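Local coordinates for protein pentafunctional AROM polypeptide (Schizosaccharomyces pombe, PDB 5SWV) that probably catalyses the five central steps of the shikimate pathway, this fragment carrying the dehydroquinate dehydratase and shikimate dehydrogenase activities, at residues 95-98 with 99-103; 488-492 with 493-497; 26-29 with 30-34. All coordinates share one frame; numbering follows the deposited sequence.

Contact 1: 95-98 with 99-103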
loop_
_atom_site.group_PDB
_atom_site.type_symbol
_atom_site.label_atom_id
_atom_site.label_comp_id
_atom_site.label_asym_id
_atom_site.label_seq_id
_atom_site.Cartn_x
_atom_site.Cartn_y
_atom_site.Cartn_z
ATOM N N GLU A 95 -29.983 15.179 -9.897
ATOM C CA GLU A 95 -29.163 16.260 -10.442
ATOM C C GLU A 95 -27.992 16.576 -9.500
ATOM O O GLU A 95 -26.867 16.811 -9.951
ATOM C CB GLU A 95 -30.012 17.502 -10.751
ATOM C CG GLU A 95 -31.053 17.292 -11.854
ATOM C CD GLU A 95 -30.495 16.629 -13.128
ATOM O OE1 GLU A 95 -29.585 17.209 -13.773
ATOM O OE2 GLU A 95 -30.963 15.517 -13.494
ATOM N N GLU A 96 -28.249 16.516 -8.199
ATOM C CA GLU A 96 -27.229 16.825 -7.204
ATOM C C GLU A 96 -26.165 15.712 -7.119
ATOM O O GLU A 96 -24.973 15.977 -6.931
ATOM C CB GLU A 96 -27.872 17.093 -5.840
ATOM C CG GLU A 96 -28.670 18.394 -5.743
ATOM C CD GLU A 96 -30.089 18.377 -6.351
ATOM O OE1 GLU A 96 -30.737 17.302 -6.525
ATOM O OE2 GLU A 96 -30.579 19.493 -6.652
ATOM N N ALA A 97 -26.603 14.472 -7.283
ATOM C CA ALA A 97 -25.689 13.342 -7.383
ATOM C C ALA A 97 -24.811 13.446 -8.620
ATOM O O ALA A 97 -23.594 13.274 -8.544
ATOM C CB ALA A 97 -26.471 12.049 -7.419
ATOM N N LYS A 98 -25.437 13.732 -9.760
ATOM C CA LYS A 98 -24.711 13.880 -11.035
ATOM C C LYS A 98 -23.643 14.950 -10.947
ATOM O O LYS A 98 -22.496 14.711 -11.321
ATOM C CB LYS A 98 -25.680 14.221 -12.152
ATOM C CG LYS A 98 -25.038 14.575 -13.480
ATOM C CD LYS A 98 -26.054 14.489 -14.612
ATOM C CE LYS A 98 -27.142 15.555 -14.534
ATOM N NZ LYS A 98 -26.648 16.819 -15.129
ATOM N N GLU A 99 -24.035 16.110 -10.426
ATOM C CA GLU A 99 -23.104 17.200 -10.182
ATOM C C GLU A 99 -21.935 16.736 -9.341
ATOM O O GLU A 99 -20.800 17.056 -9.663
ATOM C CB GLU A 99 -23.782 18.359 -9.471
ATOM C CG GLU A 99 -22.940 19.625 -9.442
ATOM C CD GLU A 99 -23.495 20.722 -8.538
ATOM O OE1 GLU A 99 -24.308 20.415 -7.619
ATOM O OE2 GLU A 99 -23.096 21.900 -8.745
ATOM N N LEU A 100 -22.201 15.980 -8.275
ATOM C CA LEU A 100 -21.131 15.505 -7.393
ATOM C C LEU A 100 -20.212 14.513 -8.092
ATOM O O LEU A 100 -18.990 14.596 -7.952
ATOM C CB LEU A 100 -21.679 14.900 -6.089
ATOM C CG LEU A 100 -22.055 15.906 -4.980
ATOM C CD1 LEU A 100 -23.037 15.302 -3.970
ATOM C CD2 LEU A 100 -20.821 16.441 -4.264
ATOM N N MET A 101 -20.790 13.594 -8.850
ATOM C CA MET A 101 -19.992 12.571 -9.516
ATOM C C MET A 101 -19.117 13.169 -10.620
ATOM O O MET A 101 -17.969 12.775 -10.786
ATOM C CB MET A 101 -20.889 11.433 -10.044
ATOM C CG MET A 101 -21.473 10.568 -8.930
ATOM S SD MET A 101 -22.537 9.220 -9.493
ATOM C CE MET A 101 -24.090 10.042 -9.810
ATOM N N LEU A 102 -19.657 14.137 -11.353
ATOM C CA LEU A 102 -18.878 14.870 -12.352
ATOM C C LEU A 102 -17.674 15.558 -11.745
ATOM O O LEU A 102 -16.581 15.549 -12.314
ATOM C CB LEU A 102 -19.742 15.917 -13.035
ATOM C CG LEU A 102 -20.758 15.378 -14.040
ATOM C CD1 LEU A 102 -21.694 16.483 -14.526
ATOM C CD2 LEU A 102 -20.077 14.691 -15.214
ATOM N N SER A 103 -17.889 16.174 -10.593
ATOM C CA SER A 103 -16.808 16.837 -9.871
ATOM C C SER A 103 -15.685 15.865 -9.470
ATOM O O SER A 103 -14.488 16.188 -9.585
ATOM C CB SER A 103 -17.369 17.546 -8.646
ATOM O OG SER A 103 -16.351 17.795 -7.715
HETATM O O HOH W 1 -24.652 18.453 -5.574
#
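Met101 folds back on Ala97 one turn earlier in the helix. Its methyl CE lies 3.9 Å from Ala97 CB. The bend at chi3, -80°, turns the thioether end toward the alanine. On the next face Lys98 and Leu102 run side by side and point the same way. Leu102 CD1 rests against the aliphatic part of the lysine, 4.0 Å from Lys98 CG. Beyond that point the lysine chain bends at chi3 (68°) and chi4 (83°). This brings Lys98 NZ to Glu95 OE1 at 3.3 Å, a salt bridge between residues three apart. A third link is made by water. One water donates to Glu96 O at 2.8 Å and to Glu99 OE1 at 2.9 Å, so Glu96 O serves both this water and Leu100 N.

The backbone bonds are those of a regular alpha-helix, such as Met101 N to Ala97 O at 2.8 Å. The helix, 94-106, is the crossover of a beta-alpha-beta unit between strands 76-79 and 111-115. These strands are neighbours in the parallel barrel of the type I dehydroquinase domain, a TIM barrel.

The inner face is buried. Met101 packs on Val112 and Val114 of the following strand, and it also touches Trp118, as Ala97 does. Leu100 meets Leu58 and Val61 of helix 58-69. Leu126 of helix 120-128 touches both Met101 and Leu102.

Contact 2: 488-492 with 493-497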
loop_
_atom_site.group_PDB
_atom_site.type_symbol
_atom_site.label_atom_id
_atom_site.label_comp_id
_atom_site.label_asym_id
_atom_site.label_seq_id
_atom_site.Cartn_x
_atom_site.Cartn_y
_atom_site.Cartn_z
ATOM N N ALA A 488 21.282 12.744 17.654
ATOM C CA ALA A 488 21.296 13.793 18.691
ATOM C C ALA A 488 21.586 15.179 18.102
ATOM O O ALA A 488 20.853 16.143 18.387
ATOM C CB ALA A 488 22.302 13.465 19.782
ATOM N N VAL A 489 22.633 15.254 17.271
ATOM C CA VAL A 489 23.026 16.504 16.610
ATOM C C VAL A 489 21.830 17.051 15.849
ATOM O O VAL A 489 21.511 18.245 15.949
ATOM C CB VAL A 489 24.204 16.305 15.619
ATOM C CG1 VAL A 489 24.416 17.556 14.767
ATOM C CG2 VAL A 489 25.491 15.934 16.354
ATOM N N ALA A 490 21.184 16.149 15.107
ATOM C CA ALA A 490 20.071 16.484 14.244
ATOM C C ALA A 490 18.878 16.922 15.058
ATOM O O ALA A 490 18.249 17.935 14.745
ATOM C CB ALA A 490 19.709 15.288 13.374
ATOM N N SER A 491 18.582 16.169 16.115
ATOM C CA SER A 491 17.409 16.427 16.962
ATOM C C SER A 491 17.484 17.803 17.651
ATOM O O SER A 491 16.500 18.548 17.642
ATOM C CB SER A 491 17.236 15.310 18.002
ATOM O OG SER A 491 16.013 15.457 18.700
ATOM N N ASP A 492 18.658 18.132 18.203
ATOM C CA ASP A 492 18.955 19.482 18.736
ATOM C C ASP A 492 18.736 20.601 17.717
ATOM O O ASP A 492 18.348 21.712 18.083
ATOM C CB ASP A 492 20.408 19.568 19.233
ATOM C CG ASP A 492 20.688 18.646 20.423
ATOM O OD1 ASP A 492 19.723 18.172 21.079
ATOM O OD2 ASP A 492 21.890 18.398 20.695
ATOM N N LEU A 493 19.002 20.303 16.446
ATOM C CA LEU A 493 18.702 21.221 15.344
ATOM C C LEU A 493 17.263 21.076 14.808
ATOM O O LEU A 493 16.929 21.603 13.743
ATOM C CB LEU A 493 19.751 21.062 14.241
ATOM C CG LEU A 493 21.187 21.336 14.722
ATOM C CD1 LEU A 493 22.187 20.966 13.636
ATOM C CD2 LEU A 493 21.384 22.784 15.178
ATOM N N GLU A 494 16.421 20.380 15.573
ATOM C CA GLU A 494 14.960 20.384 15.429
ATOM C C GLU A 494 14.462 19.552 14.257
ATOM O O GLU A 494 13.381 19.790 13.733
ATOM C CB GLU A 494 14.399 21.825 15.398
ATOM C CG GLU A 494 15.048 22.756 16.433
ATOM C CD GLU A 494 14.145 23.872 16.938
ATOM O OE1 GLU A 494 13.134 24.187 16.267
ATOM O OE2 GLU A 494 14.459 24.435 18.016
ATOM N N TRP A 495 15.242 18.552 13.867
ATOM C CA TRP A 495 14.838 17.656 12.791
ATOM C C TRP A 495 13.841 16.656 13.342
ATOM O O TRP A 495 13.923 16.276 14.514
ATOM C CB TRP A 495 16.031 16.905 12.195
ATOM C CG TRP A 495 16.883 17.723 11.271
ATOM C CD1 TRP A 495 17.857 18.596 11.619
ATOM C CD2 TRP A 495 16.851 17.710 9.844
ATOM N NE1 TRP A 495 18.434 19.139 10.503
ATOM C CE2 TRP A 495 17.839 18.607 9.395
ATOM C CE3 TRP A 495 16.088 17.018 8.900
ATOM C CZ2 TRP A 495 18.077 18.850 8.039
ATOM C CZ3 TRP A 495 16.326 17.252 7.545
ATOM C CH2 TRP A 495 17.312 18.170 7.129
ATOM N N LYS A 496 12.903 16.254 12.485
ATOM C CA LYS A 496 12.026 15.109 12.724
ATOM C C LYS A 496 12.901 13.885 12.454
ATOM O O LYS A 496 13.403 13.740 11.352
ATOM C CB LYS A 496 10.828 15.178 11.758
ATOM C CG LYS A 496 9.516 14.526 12.208
ATOM C CD LYS A 496 8.346 15.114 11.392
ATOM C CE LYS A 496 6.955 14.706 11.897
ATOM N NZ LYS A 496 6.386 13.506 11.208
ATOM N N CYS A 497 13.136 13.039 13.457
ATOM C CA CYS A 497 14.131 11.957 13.345
ATOM C C CYS A 497 13.523 10.567 13.313
ATOM O O CYS A 497 12.556 10.297 14.017
ATOM C CB CYS A 497 15.108 12.014 14.507
ATOM S SG CYS A 497 16.126 13.493 14.482
#
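The helix ends at Asp492 in a Schellman motif, in which Trp495 N bonds back to Ala490 O at 3.2 Å and Glu494 N to Ser491 O at 2.8 Å, with Glu494 as the C-prime residue at a positive phi of 76°.

Leu493, Trp495 and Cys497 each touch the last helical turn. Leu493 CD1 meets Val489 CG1 at 4.2 Å. Leu493 holds CG anti to its carbonyl carbon, chi1 -59°, which lays the branch back by Val489 O. Trp495 brings the CD1 edge of its indole to Ala490. Ala490 O lies near the ring plane, 3.2 Å from Trp495 CD1, and Ala490 CB is 4.2 Å from the same ring atom. Cys497 directs its CB toward the helix, and its SG lies 4.1 Å from Ser491 CB. The same sulfur is 4.2 Å from Ala490 CB, so the alanine methyl sits by both the indole and the thiol.

The Glu494 N-H meets Ser491 O from well above the carbonyl plane. The Trp495 N-H is also above the plane of its acceptor, but less so. Leu493 N still reaches Val489 O in helical fashion.

Helix 485-492 and strand 496-498 belong to a beta-alpha-beta unit that starts with strand 472-476. Strand 496-498 is an outermost strand of a parallel six-stranded sheet with the strand order of a Rossmann fold, as in shikimate dehydrogenases. Phe474 of strand 472-476 touches Ala490 and Trp495, and Leu465 of helix 455-466 touches Val489 and Leu493.

Trp495 NE1 donates to Leu465 O, so the buried indole has its polar atom satisfied. The Schellman bonds likewise occupy carbonyls of the final turn, and the apolar groups of Leu493, Trp495 and Cys497 pack along that turn.

Contact 3: 26-29 with 30-34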
loop_
_atom_site.group_PDB
_atom_site.type_symbol
_atom_site.label_atom_id
_atom_site.label_comp_id
_atom_site.label_asym_id
_atom_site.label_seq_id
_atom_site.Cartn_x
_atom_site.Cartn_y
_atom_site.Cartn_z
ATOM N N LEU A 26 -8.294 10.375 10.079
ATOM C CA LEU A 26 -6.856 10.590 9.910
ATOM C C LEU A 26 -5.973 10.002 11.004
ATOM O O LEU A 26 -5.002 9.341 10.685
ATOM C CB LEU A 26 -6.512 12.066 9.730
ATOM C CG LEU A 26 -6.994 12.772 8.462
ATOM C CD1 LEU A 26 -6.449 14.196 8.447
ATOM C CD2 LEU A 26 -6.621 12.022 7.184
ATOM N N PRO A 27 -6.286 10.233 12.288
ATOM C CA PRO A 27 -5.377 9.660 13.297
ATOM C C PRO A 27 -5.038 8.176 13.081
ATOM O O PRO A 27 -3.865 7.831 13.000
ATOM C CB PRO A 27 -6.136 9.878 14.610
ATOM C CG PRO A 27 -6.944 11.112 14.368
ATOM C CD PRO A 27 -7.307 11.104 12.901
ATOM N N THR A 28 -6.060 7.341 12.918
ATOM C CA THR A 28 -5.918 5.884 12.799
ATOM C C THR A 28 -5.933 5.332 11.354
ATOM O O THR A 28 -5.986 4.119 11.158
ATOM C CB THR A 28 -7.083 5.216 13.538
ATOM O OG1 THR A 28 -8.331 5.615 12.918
ATOM C CG2 THR A 28 -7.066 5.607 15.007
ATOM N N LEU A 29 -5.874 6.214 10.357
ATOM C CA LEU A 29 -5.999 5.837 8.934
ATOM C C LEU A 29 -5.027 4.756 8.488
ATOM O O LEU A 29 -5.354 3.938 7.630
ATOM C CB LEU A 29 -5.797 7.059 8.033
ATOM C CG LEU A 29 -6.031 6.833 6.532
ATOM C CD1 LEU A 29 -7.516 6.714 6.243
ATOM C CD2 LEU A 29 -5.420 7.939 5.687
ATOM N N ARG A 30 -3.828 4.773 9.051
ATOM C CA ARG A 30 -2.821 3.777 8.704
ATOM C C ARG A 30 -3.167 2.388 9.224
ATOM O O ARG A 30 -2.786 1.402 8.609
ATOM C CB ARG A 30 -1.452 4.223 9.190
ATOM C CG ARG A 30 -1.004 5.450 8.428
ATOM C CD ARG A 30 0.268 6.017 8.990
ATOM N NE ARG A 30 0.557 7.323 8.404
ATOM C CZ ARG A 30 1.708 7.989 8.548
ATOM N NH1 ARG A 30 2.720 7.482 9.260
ATOM N NH2 ARG A 30 1.854 9.181 7.966
ATOM N N ASP A 31 -3.894 2.317 10.340
ATOM C CA ASP A 31 -4.385 1.047 10.886
ATOM C C ASP A 31 -5.647 0.527 10.169
ATOM O O ASP A 31 -5.763 -0.679 9.911
ATOM C CB ASP A 31 -4.641 1.176 12.402
ATOM C CG ASP A 31 -3.352 1.511 13.223
ATOM O OD1 ASP A 31 -2.213 1.149 12.813
ATOM O OD2 ASP A 31 -3.495 2.125 14.309
ATOM N N VAL A 32 -6.579 1.418 9.837
ATOM C CA VAL A 32 -7.859 0.991 9.246
ATOM C C VAL A 32 -7.776 0.605 7.781
ATOM O O VAL A 32 -8.705 0.007 7.271
ATOM C CB VAL A 32 -8.981 2.042 9.388
ATOM C CG1 VAL A 32 -9.112 2.489 10.830
ATOM C CG2 VAL A 32 -8.759 3.239 8.485
ATOM N N THR A 33 -6.695 0.969 7.098
ATOM C CA THR A 33 -6.529 0.635 5.675
ATOM C C THR A 33 -5.723 -0.641 5.425
ATOM O O THR A 33 -5.661 -1.113 4.288
ATOM C CB THR A 33 -5.888 1.790 4.877
ATOM O OG1 THR A 33 -4.619 2.127 5.439
ATOM C CG2 THR A 33 -6.787 3.005 4.913
ATOM N N VAL A 34 -5.096 -1.171 6.473
ATOM C CA VAL A 34 -4.446 -2.484 6.452
ATOM C C VAL A 34 -5.212 -3.489 5.589
ATOM O O VAL A 34 -6.425 -3.660 5.754
ATOM C CB VAL A 34 -4.303 -3.002 7.906
ATOM C CG1 VAL A 34 -4.266 -4.523 8.004
ATOM C CG2 VAL A 34 -3.060 -2.381 8.553
#
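Thr33 bonds back to Leu29 through its side chain. Thr33 OG1 donates to Leu29 O at 2.9 Å, lying in the carbonyl plane. The threonine holds its hydroxyl between its own backbone N and carbonyl carbon, chi1 58°, and this turns OG1 back toward the preceding turn. The backbone Thr33 N also reaches Leu29 O, but that bond is weak. The hydroxyl adds a second bond to the same carbonyl, beside the weak backbone one.

The methyl branch of Thr33 takes part as well. Thr33 CG2 lies 4.0 Å from Leu29 CD1, and the two side chains cross at a slant. Leu29 swings its CG away from its backbone N, chi1 -174°, and chi2 of 74° brings CD1 round to this methyl. The same CD1 is 4.3 Å from Val32 CG2, so the leucine branch touches both residues. Val32 splits its two methyls. CG2 leans toward Leu29, while CG1 comes 3.8 Å from Thr28 OG1.

Thr28 stands at the N-cap position, but its side chain makes no capping bond. Its carbonyl takes two N-H groups of the first turn. Thr28 O accepts Asp31 N at 2.9 Å and Val32 N at 3.1 Å. The valine N-H arrives nearly in line with the C=O. The aspartate bond is bent, and its N-H comes from above the carbonyl plane.

Outside, Leu29 touches Ser71. Arg30 has an extended chain and donates from NH2 to Asn363 O, and Asp31 packs on Pro521.

A type I beta turn, Leu26 to Leu29, leads into the short helix 29-32, and the contact is the first turn of that helix. In the chain it comes between strands 13-17 and 38-42 of the type I dehydroquinase barrel.

The contacts follow the chain in the order 3, 1, 2 and do not touch one another. Contacts 1 and 3 both fall in the dehydroquinase domain, their centres about 28 Å apart. Contact 2 sits in the six-stranded parallel sheet domain, yet its nearest atoms come within about 7 Å of contact 3. All three are partly buried. Contacts 1 and 2 each lie on the helix of a beta-alpha-beta unit, contact 2 running on into its last strand; contact 3 does not. Contact 1 has a salt bridge and a water link. Contact 2 ends a helix with a Schellman motif and apolar packing beside its last turn. Contact 3 begins a short helix and uses a threonine hydroxyl.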